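Local coordinates for putative molybdenum carrier protein (PDB 3IMK) that probably binds or carries molybdenum and belongs to the circularly permuted YpsA branch of the SLOG superfamily, at residues I11-Q16 and A22-A27; I28-P33 and L152-L157. All coordinates share one frame; numbering follows the deposited sequence.

Contact 1 (I11-Q16 and A22-A27)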
loop_
_atom_site.group_PDB
_atom_site.type_symbol
_atom_site.label_atom_id
_atom_site.label_comp_id
_atom_site.label_asym_id
_atom_site.label_seq_id
_atom_site.Cartn_x
_atom_site.Cartn_y
_atom_site.Cartn_z
ATOM N N ILE A 11 -5.013 -0.393 -7.461
ATOM C CA ILE A 11 -4.379 -0.342 -6.145
ATOM C C ILE A 11 -4.527 -1.693 -5.520
ATOM O O ILE A 11 -5.626 -2.252 -5.524
ATOM C CB ILE A 11 -4.985 0.748 -5.256
ATOM C CG1 ILE A 11 -4.550 2.132 -5.785
ATOM C CG2 ILE A 11 -4.547 0.570 -3.767
ATOM C CD1 ILE A 11 -5.328 3.335 -5.178
ATOM N N ILE A 12 -3.436 -2.248 -4.986
ATOM C CA ILE A 12 -3.541 -3.467 -4.222
ATOM C C ILE A 12 -2.960 -3.330 -2.815
ATOM O O ILE A 12 -2.124 -2.472 -2.572
ATOM C CB ILE A 12 -2.910 -4.688 -4.951
ATOM C CG1 ILE A 12 -1.380 -4.665 -4.990
ATOM C CG2 ILE A 12 -3.460 -4.820 -6.396
ATOM C CD1 ILE A 12 -0.758 -6.026 -5.487
ATOM N N SER A 13 -3.373 -4.232 -1.922
ATOM C CA SER A 13 -2.732 -4.333 -0.623
ATOM C C SER A 13 -3.032 -5.702 -0.020
ATOM O O SER A 13 -3.768 -6.488 -0.577
ATOM C CB SER A 13 -3.233 -3.251 0.315
ATOM O OG SER A 13 -4.512 -3.595 0.880
ATOM N N GLY A 14 -2.451 -5.931 1.143
ATOM C CA GLY A 14 -2.567 -7.205 1.841
ATOM C C GLY A 14 -3.734 -7.280 2.797
ATOM O O GLY A 14 -3.834 -8.239 3.536
ATOM N N GLY A 15 -4.624 -6.292 2.771
ATOM C CA GLY A 15 -5.889 -6.373 3.531
ATOM C C GLY A 15 -5.745 -6.087 5.021
ATOM O O GLY A 15 -6.775 -6.118 5.707
ATOM N N GLN A 16 -4.554 -5.864 5.545
ATOM C CA GLN A 16 -4.375 -5.648 7.000
ATOM C C GLN A 16 -5.123 -4.368 7.397
ATOM O O GLN A 16 -5.354 -3.488 6.581
ATOM C CB GLN A 16 -2.874 -5.524 7.321
ATOM C CG GLN A 16 -2.434 -5.412 8.761
ATOM C CD GLN A 16 -2.938 -6.585 9.612
ATOM O OE1 GLN A 16 -4.128 -6.648 9.926
ATOM N NE2 GLN A 16 -2.046 -7.538 9.961
ATOM N N ALA A 22 -6.738 1.350 4.418
ATOM C CA ALA A 22 -6.930 2.657 3.841
ATOM C C ALA A 22 -6.722 2.638 2.334
ATOM O O ALA A 22 -7.450 3.320 1.575
ATOM C CB ALA A 22 -6.002 3.718 4.497
ATOM N N ALA A 23 -5.709 1.928 1.866
ATOM C CA ALA A 23 -5.539 1.858 0.432
ATOM C C ALA A 23 -6.758 1.352 -0.309
ATOM O O ALA A 23 -7.161 1.902 -1.354
ATOM C CB ALA A 23 -4.292 0.973 0.113
ATOM N N LEU A 24 -7.360 0.277 0.216
ATOM C CA LEU A 24 -8.529 -0.312 -0.418
ATOM C C LEU A 24 -9.755 0.616 -0.325
ATOM O O LEU A 24 -10.484 0.784 -1.289
ATOM C CB LEU A 24 -8.846 -1.685 0.204
ATOM C CG LEU A 24 -7.722 -2.724 0.113
ATOM C CD1 LEU A 24 -8.156 -4.068 0.794
ATOM C CD2 LEU A 24 -7.268 -2.989 -1.336
ATOM N N ASP A 25 -9.945 1.252 0.840
ATOM C CA ASP A 25 -11.089 2.121 1.048
ATOM C C ASP A 25 -10.962 3.326 0.130
ATOM O O ASP A 25 -11.963 3.802 -0.441
ATOM C CB ASP A 25 -11.184 2.535 2.520
ATOM C CG ASP A 25 -11.633 1.417 3.419
ATOM O OD1 ASP A 25 -12.216 0.435 2.907
ATOM O OD2 ASP A 25 -11.472 1.542 4.664
ATOM N N PHE A 26 -9.738 3.808 -0.061
ATOM C CA PHE A 26 -9.480 4.921 -0.966
ATOM C C PHE A 26 -9.838 4.508 -2.389
ATOM O O PHE A 26 -10.515 5.233 -3.114
ATOM C CB PHE A 26 -8.012 5.347 -0.934
ATOM C CG PHE A 26 -7.710 6.500 -1.850
ATOM C CD1 PHE A 26 -8.016 7.793 -1.436
ATOM C CD2 PHE A 26 -7.248 6.288 -3.122
ATOM C CE1 PHE A 26 -7.820 8.866 -2.286
ATOM C CE2 PHE A 26 -7.051 7.378 -3.993
ATOM C CZ PHE A 26 -7.367 8.665 -3.537
ATOM N N ALA A 27 -9.336 3.334 -2.811
ATOM C CA ALA A 27 -9.622 2.855 -4.178
ATOM C C ALA A 27 -11.135 2.787 -4.388
ATOM O O ALA A 27 -11.664 3.230 -5.410
ATOM C CB ALA A 27 -8.975 1.490 -4.432
#
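With CG1 of Ile11 set beside its own backbone N (chi1 -71°) and the chain then running out extended, the end of this side chain reaches Phe26, while CG2, placed anti to that N, drops onto Ala23. Strand 10-12 and the helix that follows form the first half of a beta-alpha-beta unit in a Rossmann-like parallel sheet, and Ile11 fills the layer between them. Its CG2 lies 3.9 Å from Ala23 CB, and its CB is 4.1 Å from Ala27 CB. Two alanines one turn apart suit this face because their small methyls let the helix settle close to the strand: the CA atoms of Ile11 and Ala27 are 6.4 Å apart. CD1 of Ile11 meets the Phe26 ring at its edge, near the ring plane, 4.1 Å from CD2, and the two side chains cross at about a right angle.

Past the strand, small residues make the turn. Gly15 has positive phi, easily adopted without a side chain, and its CA passes 4.2 Å from Leu24 CD1. Ser13 can serve both surroundings: its hydroxyl also hydrogen-bonds to Asp20 O near the helix start, yet OG sits 3.4 Å from Leu24 CG. In an ST turn, Ser13 OG accepts from Gly15 N at 3.3 Å, with a nearly straight N-H...O angle of 167°.

Contact 2 (I28-P33 and L152-L157)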
loop_
_atom_site.group_PDB
_atom_site.type_symbol
_atom_site.label_atom_id
_atom_site.label_comp_id
_atom_site.label_asym_id
_atom_site.label_seq_id
_atom_site.Cartn_x
_atom_site.Cartn_y
_atom_site.Cartn_z
ATOM N N ILE A 28 -11.844 2.182 -3.446
ATOM C CA ILE A 28 -13.302 2.045 -3.545
ATOM C C ILE A 28 -14.000 3.422 -3.653
ATOM O O ILE A 28 -14.817 3.641 -4.560
ATOM C CB ILE A 28 -13.838 1.216 -2.363
ATOM C CG1 ILE A 28 -13.373 -0.259 -2.507
ATOM C CG2 ILE A 28 -15.407 1.254 -2.287
ATOM C CD1 ILE A 28 -13.502 -1.117 -1.275
ATOM N N LYS A 29 -13.591 4.352 -2.799
ATOM C CA LYS A 29 -14.174 5.699 -2.775
ATOM C C LYS A 29 -13.988 6.401 -4.125
ATOM O O LYS A 29 -14.890 7.095 -4.615
ATOM C CB LYS A 29 -13.541 6.508 -1.631
ATOM C CG LYS A 29 -14.035 7.930 -1.450
ATOM C CD LYS A 29 -13.333 8.531 -0.227
ATOM C CE LYS A 29 -13.453 10.045 -0.101
ATOM N NZ LYS A 29 -12.438 10.489 0.906
ATOM N N HIS A 30 -12.844 6.206 -4.769
ATOM C CA HIS A 30 -12.522 6.863 -6.055
ATOM C C HIS A 30 -12.720 5.998 -7.307
ATOM O O HIS A 30 -12.354 6.382 -8.422
ATOM C CB HIS A 30 -11.133 7.464 -5.995
ATOM C CG HIS A 30 -11.064 8.567 -4.988
ATOM N ND1 HIS A 30 -11.363 9.874 -5.328
ATOM C CD2 HIS A 30 -10.858 8.556 -3.648
ATOM C CE1 HIS A 30 -11.266 10.628 -4.241
ATOM N NE2 HIS A 30 -10.957 9.857 -3.211
ATOM N N HIS A 31 -13.378 4.859 -7.111
ATOM C CA HIS A 31 -13.662 3.898 -8.174
ATOM C C HIS A 31 -12.401 3.553 -8.980
ATOM O O HIS A 31 -12.462 3.403 -10.222
ATOM C CB HIS A 31 -14.789 4.372 -9.110
ATOM C CG HIS A 31 -15.408 3.241 -9.884
ATOM N ND1 HIS A 31 -16.191 2.278 -9.280
ATOM C CD2 HIS A 31 -15.418 2.949 -11.214
ATOM C CE1 HIS A 31 -16.618 1.421 -10.194
ATOM N NE2 HIS A 31 -16.163 1.800 -11.374
ATOM N N ILE A 32 -11.309 3.358 -8.267
ATOM C CA ILE A 32 -10.090 2.807 -8.855
ATOM C C ILE A 32 -10.138 1.294 -8.645
ATOM O O ILE A 32 -10.419 0.857 -7.515
ATOM C CB ILE A 32 -8.832 3.403 -8.178
ATOM C CG1 ILE A 32 -8.820 4.927 -8.368
ATOM C CG2 ILE A 32 -7.552 2.743 -8.721
ATOM C CD1 ILE A 32 -7.723 5.630 -7.561
ATOM N N PRO A 33 -9.924 0.475 -9.699
ATOM C CA PRO A 33 -9.875 -0.975 -9.505
ATOM C C PRO A 33 -8.902 -1.345 -8.400
ATOM O O PRO A 33 -7.883 -0.680 -8.215
ATOM C CB PRO A 33 -9.390 -1.485 -10.865
ATOM C CG PRO A 33 -9.914 -0.418 -11.824
ATOM C CD PRO A 33 -9.656 0.847 -11.118
ATOM N N LEU A 152 -3.157 11.279 2.628
ATOM C CA LEU A 152 -2.069 11.320 1.657
ATOM C C LEU A 152 -2.566 10.972 0.241
ATOM O O LEU A 152 -2.235 11.635 -0.754
ATOM C CB LEU A 152 -0.936 10.360 2.095
ATOM C CG LEU A 152 0.250 10.208 1.134
ATOM C CD1 LEU A 152 0.890 11.566 0.840
ATOM C CD2 LEU A 152 1.254 9.260 1.778
ATOM N N LEU A 153 -3.302 9.869 0.137
ATOM C CA LEU A 153 -3.804 9.447 -1.170
ATOM C C LEU A 153 -4.759 10.479 -1.767
ATOM O O LEU A 153 -4.782 10.682 -3.000
ATOM C CB LEU A 153 -4.425 8.043 -1.073
ATOM C CG LEU A 153 -3.435 6.917 -0.754
ATOM C CD1 LEU A 153 -4.191 5.577 -0.543
ATOM C CD2 LEU A 153 -2.342 6.785 -1.788
ATOM N N GLU A 154 -5.536 11.130 -0.912
ATOM C CA GLU A 154 -6.403 12.195 -1.399
ATOM C C GLU A 154 -5.620 13.320 -2.067
ATOM O O GLU A 154 -6.033 13.844 -3.096
ATOM C CB GLU A 154 -7.305 12.715 -0.305
ATOM C CG GLU A 154 -8.407 11.694 0.067
ATOM C CD GLU A 154 -9.623 11.626 -0.936
ATOM O OE1 GLU A 154 -9.833 12.578 -1.738
ATOM O OE2 GLU A 154 -10.385 10.619 -0.840
ATOM N N VAL A 155 -4.502 13.711 -1.478
ATOM C CA VAL A 155 -3.694 14.785 -2.104
ATOM C C VAL A 155 -3.030 14.277 -3.368
ATOM O O VAL A 155 -2.995 14.979 -4.384
ATOM C CB VAL A 155 -2.633 15.384 -1.113
ATOM C CG1 VAL A 155 -1.781 16.459 -1.815
ATOM C CG2 VAL A 155 -3.316 15.924 0.170
ATOM N N PHE A 156 -2.532 13.029 -3.325
ATOM C CA PHE A 156 -1.902 12.417 -4.490
ATOM C C PHE A 156 -2.838 12.250 -5.693
ATOM O O PHE A 156 -2.441 12.577 -6.814
ATOM C CB PHE A 156 -1.233 11.079 -4.045
ATOM C CG PHE A 156 -0.756 10.202 -5.173
ATOM C CD1 PHE A 156 0.019 10.718 -6.195
ATOM C CD2 PHE A 156 -1.031 8.859 -5.165
ATOM C CE1 PHE A 156 0.420 9.897 -7.256
ATOM C CE2 PHE A 156 -0.601 8.023 -6.192
ATOM C CZ PHE A 156 0.127 8.556 -7.232
ATOM N N LEU A 157 -4.053 11.736 -5.463
ATOM C CA LEU A 157 -4.968 11.291 -6.580
ATOM C C LEU A 157 -6.362 11.905 -6.614
ATOM O O LEU A 157 -7.142 11.610 -7.535
ATOM C CB LEU A 157 -5.183 9.793 -6.530
ATOM C CG LEU A 157 -3.989 8.942 -6.908
ATOM C CD1 LEU A 157 -4.290 7.467 -6.621
ATOM C CD2 LEU A 157 -3.582 9.213 -8.375
#
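Lys29 and His30 converge on one carboxylate oxygen, OE2 of Glu154, and come to it from opposite faces of the carboxylate plane. The imidazole directs its edge at the acid: OE2 lies in the ring plane, 2.6 Å from His30 NE2, and the N-H...O angle of 172° makes the bond almost straight. Ring and carboxylate planes are 53° apart, and NE2 stands above the carboxylate plane rather than in it. On the other face, the ammonium group completes a salt bridge, with Lys29 NZ 2.7 Å from Glu154 OE2.

The torsions account for the meeting. Lys29 sends CG anti to its backbone N (chi1 -180°) and stays extended to the tip, a length that lets a residue of the last helical turn span the gap between helices. Glu154 instead bends at chi2 and brings its acid round toward the partners, its long axis roughly perpendicular to that of the lysine. Two donors on a single oxygen would probably stabilise the ionised carboxylate, and the acid in turn would favour a protonated imidazole.

Beyond this polar group the contact becomes apolar: Ile32 CD1 touches Leu157 CD1 at 4.0 Å, two methyl-ended chains crossing obliquely in van der Waals contact beside Phe26, which both touch. A Schellman motif, Ile32 N bonded to Ala27 O and His31 N to Ile28 O, with His31 at positive phi as the C-prime residue, ends the helix and turns the chain toward strand 34-38.

Helix 19-29 is thereby tied through its C-terminal end to the last turns of helix 145-157. Phe26 stacks with His30 and also touches Leu153 and Glu154, while Leu152, Val155 and Phe156 of helix 145-157 pack against helix 113-126.

Overall arrangement
Contact 1 closes before contact 2 opens along the chain, and their centres lie 10 Å apart, with helix 19-29 common to both. Contact 1 is buried and seats that helix on strand 10-12 within the parallel sheet; contact 2 lies at the surface and joins its C-terminal end to helix 145-157, the last helix of the chain. They touch directly: Phe26, a residue of contact 1, reaches into contact 2, and Ile11 N and Pro33 O, probably hydrogen-bonded, bring the start of strand 34-38 alongside strand 10-12. Together the contacts run from the sheet out to the surface, tying the first beta-alpha-beta unit to the last helix of the chain.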